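PDB 3BB8: CDP-4-keto-6-deoxy-D-glucose-3-dehydrase from Yersinia pseudotuberculosis, which probably catalyses the pyridoxal 5'-phosphate-dependent removal of the C3 hydroxyl from CDP-4-keto-6-deoxy-D-glucose during lipopolysaccharide sugar biosynthesis. Local coordinates for residues L75-V80 with F231-E236; L58-F63 with L289-M294; L168-D173 with E335-S340; D322-C327 with Y424-F429. The protein carries 1 engineered substitution. All coordinates share one frame; numbering follows the deposited sequence.

Interaction 1 of 4, residues L75-V80 with F231-E236; sequences LGVPYV and FTQSAE
F231 holds CG between its own backbone N and carbonyl carbon (chi1 49°), while L75 carries CG beside its backbone N, anti to the carbonyl carbon (chi1 -69°); together these choices put methyl CD1 of L75 over one face of the F231 ring. CD1 stands 3.7 Å from the ring centroid, close to the normal and slightly offset toward the rim, which is CH-pi geometry. The two side chains meet at roughly a right angle. V80 packs on the same residue nearer the backbone: its CG2 is 3.7 Å from F231 CB, and the two side chains run alongside each other in the same direction. The backbones explain this proximity. Y79 and T232 form an antiparallel hydrogen-bonded pair, followed by the non-hydrogen-bonded pair V80 and F231, where strand 79-83 meets strand 228-232 at one margin of the large mixed sheet of this aspartate aminotransferase fold. T232 N donates to Y79 O over 2.9 Å, and the longer return bond, Y79 N to T232 O at 3.3 Å, runs nearly along the C=O axis (165°). On the sheet face of Y79 and T232, the phenol extends past the end of strand 228-232 to the start of helix 235-245. Its CE2 lies 3.3 Å from A235 N, and its hydroxyl OH reaches 3.5 Å from A235 CB; P78 CB sits over the centre of one ring face. T232 turns OG1 back to accept from S234 N at 3.1 Å, an ST turn, and the same oxygen also bonds to D210 O.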
loop_
_atom_site.group_PDB
_atom_site.type_symbol
_atom_site.label_atom_id
_atom_site.label_comp_id
_atom_site.label_asym_id
_atom_site.label_seq_id
_atom_site.Cartn_x
_atom_site.Cartn_y
_atom_site.Cartn_z
ATOM N N LEU A 75 16.436 -2.370 16.166
ATOM C CA LEU A 75 15.464 -3.259 16.791
ATOM C C LEU A 75 16.062 -4.538 17.361
ATOM O O LEU A 75 15.472 -5.164 18.242
ATOM C CB LEU A 75 14.377 -3.628 15.782
ATOM C CG LEU A 75 13.436 -2.497 15.378
ATOM C CD1 LEU A 75 12.606 -2.927 14.177
ATOM C CD2 LEU A 75 12.548 -2.141 16.565
ATOM N N GLY A 76 17.224 -4.933 16.850
ATOM C CA GLY A 76 17.851 -6.153 17.322
ATOM C C GLY A 76 17.266 -7.389 16.659
ATOM O O GLY A 76 17.156 -8.444 17.287
ATOM N N VAL A 77 16.871 -7.261 15.393
ATOM C CA VAL A 77 16.310 -8.389 14.650
ATOM C C VAL A 77 16.975 -8.513 13.290
ATOM O O VAL A 77 17.464 -7.529 12.737
ATOM C CB VAL A 77 14.786 -8.254 14.441
ATOM C CG1 VAL A 77 14.090 -8.242 15.783
ATOM C CG2 VAL A 77 14.469 -6.992 13.634
ATOM N N PRO A 78 17.000 -9.730 12.733
ATOM C CA PRO A 78 17.614 -9.992 11.428
ATOM C C PRO A 78 16.776 -9.620 10.203
ATOM O O PRO A 78 17.313 -9.135 9.210
ATOM C CB PRO A 78 17.901 -11.486 11.489
ATOM C CG PRO A 78 16.720 -12.009 12.255
ATOM C CD PRO A 78 16.566 -10.987 13.373
ATOM N N TYR A 79 15.466 -9.833 10.278
ATOM C CA TYR A 79 14.594 -9.552 9.145
ATOM C C TYR A 79 13.636 -8.377 9.294
ATOM O O TYR A 79 12.803 -8.332 10.202
ATOM C CB TYR A 79 13.815 -10.813 8.807
ATOM C CG TYR A 79 14.714 -12.015 8.701
ATOM C CD1 TYR A 79 15.728 -12.062 7.742
ATOM C CD2 TYR A 79 14.583 -13.090 9.581
ATOM C CE1 TYR A 79 16.597 -13.150 7.660
ATOM C CE2 TYR A 79 15.447 -14.188 9.508
ATOM C CZ TYR A 79 16.452 -14.209 8.545
ATOM O OH TYR A 79 17.315 -15.281 8.470
ATOM N N VAL A 80 13.765 -7.428 8.376
ATOM C CA VAL A 80 12.931 -6.238 8.354
ATOM C C VAL A 80 12.471 -5.994 6.920
ATOM O O VAL A 80 13.285 -5.887 6.012
ATOM C CB VAL A 80 13.713 -4.998 8.849
ATOM C CG1 VAL A 80 12.907 -3.723 8.583
ATOM C CG2 VAL A 80 14.022 -5.138 10.342
ATOM N N PHE A 231 8.784 -6.855 10.760
ATOM C CA PHE A 231 10.067 -7.398 11.158
ATOM C C PHE A 231 9.867 -8.663 11.965
ATOM O O PHE A 231 8.843 -8.829 12.632
ATOM C CB PHE A 231 10.898 -6.355 11.921
ATOM C CG PHE A 231 10.164 -5.660 13.038
ATOM C CD1 PHE A 231 10.077 -6.234 14.300
ATOM C CD2 PHE A 231 9.618 -4.391 12.839
ATOM C CE1 PHE A 231 9.462 -5.553 15.364
ATOM C CE2 PHE A 231 9.001 -3.696 13.888
ATOM C CZ PHE A 231 8.925 -4.279 15.155
ATOM N N THR A 232 10.834 -9.570 11.877
ATOM C CA THR A 232 10.728 -10.852 12.555
ATOM C C THR A 232 12.110 -11.447 12.759
ATOM O O THR A 232 13.106 -10.909 12.284
ATOM C CB THR A 232 9.870 -11.842 11.713
ATOM O OG1 THR A 232 9.702 -13.076 12.422
ATOM C CG2 THR A 232 10.543 -12.134 10.382
ATOM N N GLN A 233 12.169 -12.560 13.477
ATOM C CA GLN A 233 13.440 -13.215 13.719
ATOM C C GLN A 233 13.451 -14.523 12.951
ATOM O O GLN A 233 14.479 -15.196 12.851
ATOM C CB GLN A 233 13.611 -13.458 15.215
ATOM C CG GLN A 233 13.292 -12.213 16.033
ATOM C CD GLN A 233 13.857 -12.268 17.428
ATOM O OE1 GLN A 233 15.077 -12.210 17.617
ATOM N NE2 GLN A 233 12.977 -12.385 18.420
ATOM N N SER A 234 12.294 -14.861 12.392
ATOM C CA SER A 234 12.124 -16.082 11.629
ATOM C C SER A 234 12.312 -15.901 10.126
ATOM O O SER A 234 11.642 -15.083 9.498
ATOM C CB SER A 234 10.739 -16.652 11.886
ATOM O OG SER A 234 10.394 -17.583 10.880
ATOM N N ALA A 235 13.222 -16.684 9.555
ATOM C CA ALA A 235 13.491 -16.637 8.124
ATOM C C ALA A 235 12.267 -17.141 7.378
ATOM O O ALA A 235 11.935 -16.650 6.307
ATOM C CB ALA A 235 14.696 -17.500 7.789
ATOM N N GLU A 236 11.595 -18.128 7.945
ATOM C CA GLU A 236 10.403 -18.661 7.311
ATOM C C GLU A 236 9.304 -17.600 7.187
ATOM O O GLU A 236 8.737 -17.420 6.112
ATOM C CB GLU A 236 9.874 -19.851 8.095
ATOM C CG GLU A 236 8.581 -20.419 7.544
ATOM C CD GLU A 236 8.118 -21.601 8.353
ATOM O OE1 GLU A 236 8.454 -21.607 9.548
ATOM O OE2 GLU A 236 7.430 -22.501 7.820
#

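Interaction 2 of 4, residues L58-F63 with L289-M294; sequences LTTGRF and LKITDM
Two helix N-termini meet here: D293, in the first turn of helix 293-323, offers its carboxylate to the backbone at the start of helix 62-75, whose N-cap position is held by G61. The two oxygens divide the work. OD1 of D293 accepts from G61 N at 2.7 Å, with the donor well above the carboxylate plane (69° out of it). OD2 of D293 takes F63 N at 2.9 Å on its syn side, only 17° out of plane, and N64 N gives OD1 a further donor. With both oxygens bonded, the carboxylate's rotation is fixed, and the nearby helix start would probably favour its negative charge. OD2 of D293 also approaches the edge of the F63 ring, 3.0 Å from CD1 and near the ring plane, although ring and carboxylate planes are turned 56° against each other. The reverse connection is a backbone one: D293 N donates to L58 O at 2.9 Å. That carbonyl is closely surrounded, since T292 CB comes within 3.2 Å of L58 O and the bent M294 chain brings SD to 3.8 Å from it. T60 carries CG2 beside its backbone N, anti to the carbonyl carbon, which brings this methyl to 3.2 Å from I291 O and 3.6 Å from I291 CD1, the side chains crossing at about a right angle. L58 and T59 pack against G225 of the second subunit, while F63 is wedged between helix 43-55, on E51, A52 and D55, and helix 293-323, on A296, A297 and L300.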
loop_
_atom_site.group_PDB
_atom_site.type_symbol
_atom_site.label_atom_id
_atom_site.label_comp_id
_atom_site.label_asym_id
_atom_site.label_seq_id
_atom_site.Cartn_x
_atom_site.Cartn_y
_atom_site.Cartn_z
ATOM N N LEU A 58 13.778 4.859 -8.396
ATOM C CA LEU A 58 12.386 4.912 -7.941
ATOM C C LEU A 58 11.891 3.767 -7.046
ATOM O O LEU A 58 11.422 4.019 -5.931
ATOM C CB LEU A 58 11.459 5.047 -9.154
ATOM C CG LEU A 58 11.875 6.111 -10.180
ATOM C CD1 LEU A 58 10.762 6.316 -11.186
ATOM C CD2 LEU A 58 12.182 7.421 -9.482
ATOM N N THR A 59 12.014 2.521 -7.504
ATOM C CA THR A 59 11.554 1.387 -6.700
ATOM C C THR A 59 12.560 1.213 -5.569
ATOM O O THR A 59 13.588 1.887 -5.561
ATOM C CB THR A 59 11.465 0.073 -7.520
ATOM O OG1 THR A 59 12.699 -0.159 -8.209
ATOM C CG2 THR A 59 10.320 0.152 -8.520
ATOM N N THR A 60 12.279 0.330 -4.616
ATOM C CA THR A 60 13.210 0.139 -3.510
ATOM C C THR A 60 14.585 -0.321 -3.990
ATOM O O THR A 60 14.710 -1.087 -4.950
ATOM C CB THR A 60 12.692 -0.881 -2.465
ATOM O OG1 THR A 60 12.245 -2.072 -3.125
ATOM C CG2 THR A 60 11.563 -0.280 -1.650
ATOM N N GLY A 61 15.623 0.150 -3.316
ATOM C CA GLY A 61 16.960 -0.245 -3.705
ATOM C C GLY A 61 18.000 0.135 -2.681
ATOM O O GLY A 61 17.945 -0.290 -1.527
ATOM N N ARG A 62 18.955 0.938 -3.129
ATOM C CA ARG A 62 20.058 1.425 -2.314
ATOM C C ARG A 62 19.600 1.875 -0.927
ATOM O O ARG A 62 20.012 1.307 0.088
ATOM C CB ARG A 62 20.731 2.569 -3.077
ATOM C CG ARG A 62 21.726 3.415 -2.335
ATOM C CD ARG A 62 22.088 4.603 -3.231
ATOM N NE ARG A 62 22.909 5.595 -2.545
ATOM C CZ ARG A 62 23.008 6.866 -2.924
ATOM N NH1 ARG A 62 22.336 7.302 -3.987
ATOM N NH2 ARG A 62 23.774 7.704 -2.237
ATOM N N PHE A 63 18.734 2.878 -0.878
ATOM C CA PHE A 63 18.251 3.373 0.405
ATOM C C PHE A 63 17.386 2.388 1.188
ATOM O O PHE A 63 17.545 2.258 2.410
ATOM C CB PHE A 63 17.492 4.681 0.220
ATOM C CG PHE A 63 18.353 5.806 -0.249
ATOM C CD1 PHE A 63 18.394 6.156 -1.597
ATOM C CD2 PHE A 63 19.138 6.516 0.656
ATOM C CE1 PHE A 63 19.200 7.195 -2.034
ATOM C CE2 PHE A 63 19.948 7.555 0.232
ATOM C CZ PHE A 63 19.981 7.899 -1.116
ATOM N N LEU A 289 2.152 -4.365 -1.814
ATOM C CA LEU A 289 2.419 -3.339 -0.826
ATOM C C LEU A 289 3.869 -2.921 -0.588
ATOM O O LEU A 289 4.386 -3.053 0.524
ATOM C CB LEU A 289 1.800 -3.902 0.455
ATOM C CG LEU A 289 0.310 -4.263 0.334
ATOM C CD1 LEU A 289 -0.104 -5.181 1.479
ATOM C CD2 LEU A 289 -0.526 -2.996 0.326
ATOM N N LYS A 290 4.526 -2.427 -1.634
ATOM C CA LYS A 290 5.913 -1.962 -1.507
ATOM C C LYS A 290 5.976 -0.438 -1.607
ATOM O O LYS A 290 5.021 0.208 -2.055
ATOM C CB LYS A 290 6.812 -2.562 -2.597
ATOM C CG LYS A 290 6.843 -4.077 -2.629
ATOM C CD LYS A 290 7.910 -4.608 -3.585
ATOM C CE LYS A 290 7.303 -5.359 -4.772
ATOM N NZ LYS A 290 6.480 -4.496 -5.678
ATOM N N ILE A 291 7.101 0.133 -1.186
ATOM C CA ILE A 291 7.268 1.576 -1.253
ATOM C C ILE A 291 8.388 1.951 -2.209
ATOM O O ILE A 291 8.948 1.090 -2.899
ATOM C CB ILE A 291 7.535 2.217 0.146
ATOM C CG1 ILE A 291 8.990 2.005 0.592
ATOM C CG2 ILE A 291 6.564 1.638 1.161
ATOM C CD1 ILE A 291 9.329 0.605 0.986
ATOM N N THR A 292 8.689 3.242 -2.266
ATOM C CA THR A 292 9.728 3.754 -3.149
ATOM C C THR A 292 11.018 3.997 -2.372
ATOM O O THR A 292 11.008 4.048 -1.141
ATOM C CB THR A 292 9.293 5.087 -3.786
ATOM O OG1 THR A 292 9.228 6.098 -2.773
ATOM C CG2 THR A 292 7.933 4.942 -4.448
ATOM N N ASP A 293 12.131 4.159 -3.084
ATOM C CA ASP A 293 13.391 4.398 -2.395
ATOM C C ASP A 293 13.350 5.824 -1.840
ATOM O O ASP A 293 14.050 6.135 -0.876
ATOM C CB ASP A 293 14.583 4.191 -3.344
ATOM C CG ASP A 293 15.761 3.477 -2.666
ATOM O OD1 ASP A 293 15.530 2.508 -1.911
ATOM O OD2 ASP A 293 16.924 3.874 -2.898
ATOM N N MET A 294 12.516 6.678 -2.439
ATOM C CA MET A 294 12.371 8.054 -1.964
ATOM C C MET A 294 11.940 8.011 -0.501
ATOM O O MET A 294 12.547 8.646 0.368
ATOM C CB MET A 294 11.318 8.809 -2.769
ATOM C CG MET A 294 11.720 9.124 -4.188
ATOM S SD MET A 294 11.563 7.749 -5.363
ATOM C CE MET A 294 9.814 7.841 -5.744
#

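Interaction 3 of 4, residues L168-D173 with E335-S340; sequences LGNLFD and EATENS
One sound hydrogen bond joins N170 and T337. OD1 of N170 accepts T337 N at 2.8 Å, the donor lying in the carbonyl plane on a lone pair, with a C=O...N angle of 120° and an N-H...O angle of 152°. N170 sets CG anti to its backbone nitrogen (chi1 -166°), which carries the amide across to the 335-340 loop. The other end of that amide is also held, because ND2 donates to T143 O, so the flat group is gripped at both its oxygen and its nitrogen. The hydroxyl OG1 of T337 points to L171 O, but the position of that carbonyl is doubtful in the model and the separation carries little weight. Within the second loop S340 OG donates to T337 O at 2.6 Å, tying the two ends of the turn between T337 and S340 together. In fold terms, residues 168-173 link strand 159-165 of the large mixed sheet to helix 174-184, with D173 as N-cap bonding to E176 N; residues 335-340 lead into strand 340-341, an outer strand of a small three-stranded antiparallel sheet. The apolar contact is made by L171. Its CD1 touches S340 CB at 3.4 Å and S340 OG at 3.5 Å, and both residues also rest on Y200 of the adjoining strand 199-200. Beside the polar bond, N170 OD1 lies 3.2 Å from A336 CA. A ring stack with H166 holds F172, whose side chain is about 10 Å from a bound pyridoxal phosphate.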
loop_
_atom_site.group_PDB
_atom_site.type_symbol
_atom_site.label_atom_id
_atom_site.label_comp_id
_atom_site.label_asym_id
_atom_site.label_seq_id
_atom_site.Cartn_x
_atom_site.Cartn_y
_atom_site.Cartn_z
ATOM N N LEU A 168 -0.041 3.624 22.579
ATOM C CA LEU A 168 0.623 4.897 22.818
ATOM C C LEU A 168 2.069 4.833 23.308
ATOM O O LEU A 168 2.560 5.776 23.929
ATOM C CB LEU A 168 -0.213 5.743 23.782
ATOM C CG LEU A 168 -1.569 6.206 23.230
ATOM C CD1 LEU A 168 -2.357 6.928 24.333
ATOM C CD2 LEU A 168 -1.341 7.127 22.038
ATOM N N GLY A 169 2.759 3.739 23.008
ATOM C CA GLY A 169 4.142 3.620 23.432
ATOM C C GLY A 169 4.259 2.802 24.704
ATOM O O GLY A 169 5.283 2.158 24.948
ATOM N N ASN A 170 3.208 2.822 25.519
ATOM C CA ASN A 170 3.230 2.059 26.756
ATOM C C ASN A 170 3.114 0.588 26.369
ATOM O O ASN A 170 2.424 0.240 25.415
ATOM C CB ASN A 170 2.086 2.500 27.677
ATOM C CG ASN A 170 2.259 1.995 29.104
ATOM O OD1 ASN A 170 3.385 1.820 29.582
ATOM N ND2 ASN A 170 1.144 1.773 29.795
ATOM N N LEU A 171 3.795 -0.270 27.121
ATOM C CA LEU A 171 3.825 -1.697 26.820
ATOM C C LEU A 171 2.742 -2.445 27.590
ATOM O O LEU A 171 2.539 -2.211 28.781
ATOM C CB LEU A 171 5.200 -2.284 27.142
ATOM C CG LEU A 171 6.394 -1.648 26.427
ATOM C CD1 LEU A 171 6.950 -0.487 27.239
ATOM C CD2 LEU A 171 7.473 -2.684 26.157
ATOM N N PHE A 172 2.049 -3.347 26.901
ATOM C CA PHE A 172 1.160 -4.297 27.560
ATOM C C PHE A 172 1.952 -5.359 28.315
ATOM O O PHE A 172 3.171 -5.459 28.171
ATOM C CB PHE A 172 0.232 -4.958 26.540
ATOM C CG PHE A 172 0.949 -5.802 25.525
ATOM C CD1 PHE A 172 1.414 -7.063 25.857
ATOM C CD2 PHE A 172 1.158 -5.334 24.239
ATOM C CE1 PHE A 172 2.075 -7.842 24.925
ATOM C CE2 PHE A 172 1.818 -6.108 23.303
ATOM C CZ PHE A 172 2.277 -7.363 23.647
ATOM N N ASP A 173 1.252 -6.152 29.120
ATOM C CA ASP A 173 1.901 -7.068 30.049
ATOM C C ASP A 173 2.494 -8.268 29.317
ATOM O O ASP A 173 1.909 -9.351 29.305
ATOM C CB ASP A 173 0.912 -7.540 31.116
ATOM C CG ASP A 173 1.566 -8.406 32.175
ATOM O OD1 ASP A 173 2.689 -8.897 31.933
ATOM O OD2 ASP A 173 0.957 -8.596 33.249
ATOM N N GLU A 335 0.425 6.063 33.440
ATOM C CA GLU A 335 1.387 5.254 34.171
ATOM C C GLU A 335 1.994 4.143 33.313
ATOM O O GLU A 335 1.282 3.290 32.770
ATOM C CB GLU A 335 0.724 4.651 35.413
ATOM C CG GLU A 335 0.615 5.614 36.583
ATOM C CD GLU A 335 -0.336 5.120 37.661
ATOM O OE1 GLU A 335 -0.459 3.888 37.842
ATOM O OE2 GLU A 335 -0.956 5.971 38.337
ATOM N N ALA A 336 3.319 4.166 33.191
ATOM C CA ALA A 336 4.026 3.159 32.420
ATOM C C ALA A 336 3.722 1.795 33.012
ATOM O O ALA A 336 3.535 1.664 34.219
ATOM C CB ALA A 336 5.521 3.422 32.467
ATOM N N THR A 337 3.661 0.779 32.160
ATOM C CA THR A 337 3.389 -0.579 32.612
ATOM C C THR A 337 4.573 -1.079 33.437
ATOM O O THR A 337 5.727 -0.765 33.141
ATOM C CB THR A 337 3.137 -1.517 31.407
ATOM O OG1 THR A 337 1.898 -1.159 30.786
ATOM C CG2 THR A 337 3.060 -2.972 31.848
ATOM N N GLU A 338 4.279 -1.858 34.473
ATOM C CA GLU A 338 5.322 -2.375 35.352
ATOM C C GLU A 338 6.452 -3.061 34.604
ATOM O O GLU A 338 6.227 -3.903 33.729
ATOM C CB GLU A 338 4.742 -3.355 36.370
ATOM C CG GLU A 338 5.655 -3.559 37.576
ATOM C CD GLU A 338 5.369 -4.845 38.321
ATOM O OE1 GLU A 338 4.191 -5.095 38.662
ATOM O OE2 GLU A 338 6.330 -5.606 38.567
ATOM N N ASN A 339 7.670 -2.685 34.967
ATOM C CA ASN A 339 8.876 -3.238 34.377
ATOM C C ASN A 339 8.981 -2.943 32.888
ATOM O O ASN A 339 9.268 -3.832 32.086
ATOM C CB ASN A 339 8.936 -4.750 34.625
ATOM C CG ASN A 339 10.270 -5.355 34.217
ATOM O OD1 ASN A 339 11.326 -4.750 34.417
ATOM N ND2 ASN A 339 10.228 -6.558 33.658
ATOM N N SER A 340 8.756 -1.688 32.519
ATOM C CA SER A 340 8.846 -1.295 31.119
ATOM C C SER A 340 9.368 0.126 31.017
ATOM O O SER A 340 9.206 0.920 31.938
ATOM C CB SER A 340 7.472 -1.384 30.448
ATOM O OG SER A 340 6.669 -0.265 30.769
#

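Interaction 4 of 4, residues D322-C327 with Y424-F429; sequences DALQSC and YVVSKF
V426 CG2 is the point on which two side chains of the other segment converge: L324 CD1 at 3.4 Å and A323 CB at 3.5 Å. V426 presents this methyl by placing it anti to its carbonyl carbon, with CG1 anti to the backbone N (chi1 166°). L324 and V426 run antiparallel alongside each other, and CD1 of L324 also lies 4.1 Å from F429 CB. C327 SG meets that same F429 CB, also at 4.1 Å. The contact is wholly apolar across the two segments, with no hydrogen bond between them. Backbone turns set the spacing of A323, L324 and C327: Q325 N bonds to D322 O, and C327 N, in the 3-10 segment 325-327, to L324 O at 3.1 Å. Further out, S326 OG bonds to E430 OE1, a polar link beside the apolar contact. Residues 322-327 thus lie against helix 419-432, and both segments rest on the antiparallel sheet of strands 331-332, 347-351 and 408-411, L324 on F347 and I349 of strand 347-351, and F429 on I349 and on F409 and I411 of strand 408-411.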
loop_
_atom_site.group_PDB
_atom_site.type_symbol
_atom_site.label_atom_id
_atom_site.label_comp_id
_atom_site.label_asym_id
_atom_site.label_seq_id
_atom_site.Cartn_x
_atom_site.Cartn_y
_atom_site.Cartn_z
ATOM N N ASP A 322 4.888 15.492 35.817
ATOM C CA ASP A 322 5.266 16.046 37.110
ATOM C C ASP A 322 4.490 17.340 37.310
ATOM O O ASP A 322 3.837 17.539 38.330
ATOM C CB ASP A 322 6.766 16.336 37.147
ATOM C CG ASP A 322 7.199 16.979 38.449
ATOM O OD1 ASP A 322 7.140 16.297 39.498
ATOM O OD2 ASP A 322 7.586 18.170 38.421
ATOM N N ALA A 323 4.568 18.210 36.313
ATOM C CA ALA A 323 3.877 19.482 36.346
ATOM C C ALA A 323 2.356 19.332 36.488
ATOM O O ALA A 323 1.718 20.081 37.232
ATOM C CB ALA A 323 4.202 20.261 35.092
ATOM N N LEU A 324 1.783 18.368 35.776
ATOM C CA LEU A 324 0.339 18.124 35.794
ATOM C C LEU A 324 -0.155 17.402 37.046
ATOM O O LEU A 324 -1.347 17.133 37.190
ATOM C CB LEU A 324 -0.057 17.313 34.557
ATOM C CG LEU A 324 -0.970 17.950 33.511
ATOM C CD1 LEU A 324 -0.647 19.410 33.329
ATOM C CD2 LEU A 324 -0.813 17.184 32.197
ATOM N N GLN A 325 0.754 17.084 37.956
ATOM C CA GLN A 325 0.341 16.388 39.162
ATOM C C GLN A 325 -0.562 17.295 40.005
ATOM O O GLN A 325 -1.242 16.838 40.920
ATOM C CB GLN A 325 1.565 15.984 39.975
ATOM C CG GLN A 325 1.304 14.797 40.878
ATOM C CD GLN A 325 1.492 13.484 40.155
ATOM O OE1 GLN A 325 1.103 12.429 40.650
ATOM N NE2 GLN A 325 2.112 13.538 38.983
ATOM N N SER A 326 -0.565 18.583 39.681
ATOM C CA SER A 326 -1.365 19.559 40.404
ATOM C C SER A 326 -2.857 19.424 40.128
ATOM O O SER A 326 -3.681 20.001 40.840
ATOM C CB SER A 326 -0.915 20.965 40.033
ATOM O OG SER A 326 -1.092 21.193 38.649
ATOM N N CYS A 327 -3.205 18.665 39.093
ATOM C CA CYS A 327 -4.600 18.469 38.736
ATOM C C CYS A 327 -5.082 17.062 39.069
ATOM O O CYS A 327 -6.201 16.694 38.739
ATOM C CB CYS A 327 -4.789 18.730 37.247
ATOM S SG CYS A 327 -4.164 20.321 36.710
ATOM N N TYR A 424 3.282 25.948 28.982
ATOM C CA TYR A 424 2.098 26.667 28.540
ATOM C C TYR A 424 0.867 25.775 28.652
ATOM O O TYR A 424 -0.194 26.224 29.089
ATOM C CB TYR A 424 2.252 27.131 27.093
ATOM C CG TYR A 424 0.968 27.686 26.519
ATOM C CD1 TYR A 424 0.489 28.936 26.911
ATOM C CD2 TYR A 424 0.201 26.938 25.628
ATOM C CE1 TYR A 424 -0.724 29.427 26.429
ATOM C CE2 TYR A 424 -1.012 27.418 25.142
ATOM C CZ TYR A 424 -1.467 28.661 25.546
ATOM O OH TYR A 424 -2.659 29.140 25.067
ATOM N N VAL A 425 1.010 24.517 28.243
ATOM C CA VAL A 425 -0.091 23.572 28.312
ATOM C C VAL A 425 -0.528 23.409 29.762
ATOM O O VAL A 425 -1.719 23.468 30.070
ATOM C CB VAL A 425 0.317 22.191 27.734
ATOM C CG1 VAL A 425 -0.685 21.120 28.138
ATOM C CG2 VAL A 425 0.404 22.279 26.222
ATOM N N VAL A 426 0.443 23.200 30.643
ATOM C CA VAL A 426 0.168 23.027 32.063
ATOM C C VAL A 426 -0.599 24.212 32.659
ATOM O O VAL A 426 -1.495 24.022 33.478
ATOM C CB VAL A 426 1.482 22.818 32.865
ATOM C CG1 VAL A 426 1.229 22.989 34.354
ATOM C CG2 VAL A 426 2.023 21.426 32.613
ATOM N N SER A 427 -0.255 25.428 32.250
ATOM C CA SER A 427 -0.932 26.602 32.783
ATOM C C SER A 427 -2.389 26.602 32.333
ATOM O O SER A 427 -3.273 27.094 33.044
ATOM C CB SER A 427 -0.231 27.891 32.328
ATOM O OG SER A 427 -0.539 28.219 30.983
ATOM N N LYS A 428 -2.641 26.044 31.153
ATOM C CA LYS A 428 -4.001 25.986 30.639
ATOM C C LYS A 428 -4.835 24.965 31.405
ATOM O O LYS A 428 -6.026 25.172 31.625
ATOM C CB LYS A 428 -3.993 25.680 29.144
ATOM C CG LYS A 428 -3.648 26.896 28.300
ATOM C CD LYS A 428 -4.637 28.007 28.581
ATOM C CE LYS A 428 -4.340 29.266 27.792
ATOM N NZ LYS A 428 -5.340 30.338 28.109
ATOM N N PHE A 429 -4.216 23.866 31.822
ATOM C CA PHE A 429 -4.946 22.868 32.587
ATOM C C PHE A 429 -5.285 23.480 33.947
ATOM O O PHE A 429 -6.404 23.341 34.448
ATOM C CB PHE A 429 -4.108 21.604 32.782
ATOM C CG PHE A 429 -4.379 20.529 31.766
ATOM C CD1 PHE A 429 -3.858 20.616 30.479
ATOM C CD2 PHE A 429 -5.156 19.420 32.101
ATOM C CE1 PHE A 429 -4.101 19.612 29.537
ATOM C CE2 PHE A 429 -5.407 18.412 31.166
ATOM C CZ PHE A 429 -4.877 18.509 29.882
#

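Interactions 1 and 2 follow each other along helix 62-75 without touching, their centres 19 Å and nearest atoms about 9 Å apart, and interaction 1 is nested within the chain loop that interaction 2 closes. The side chain of F231 is about 12 Å from one bound pyridoxal phosphate; that of T59 is about 9 Å from a bound copy near W247, a site whose ligand is not held by this chain. In interaction 3 the F172 side chain is about 10 Å from a bound pyridoxal phosphate. Interactions 3 and 4 come within about 7 Å at their nearest atoms. Interaction 4 is far from the annotated sites; helix 293-323 joins it to interaction 2, centres 44 Å apart.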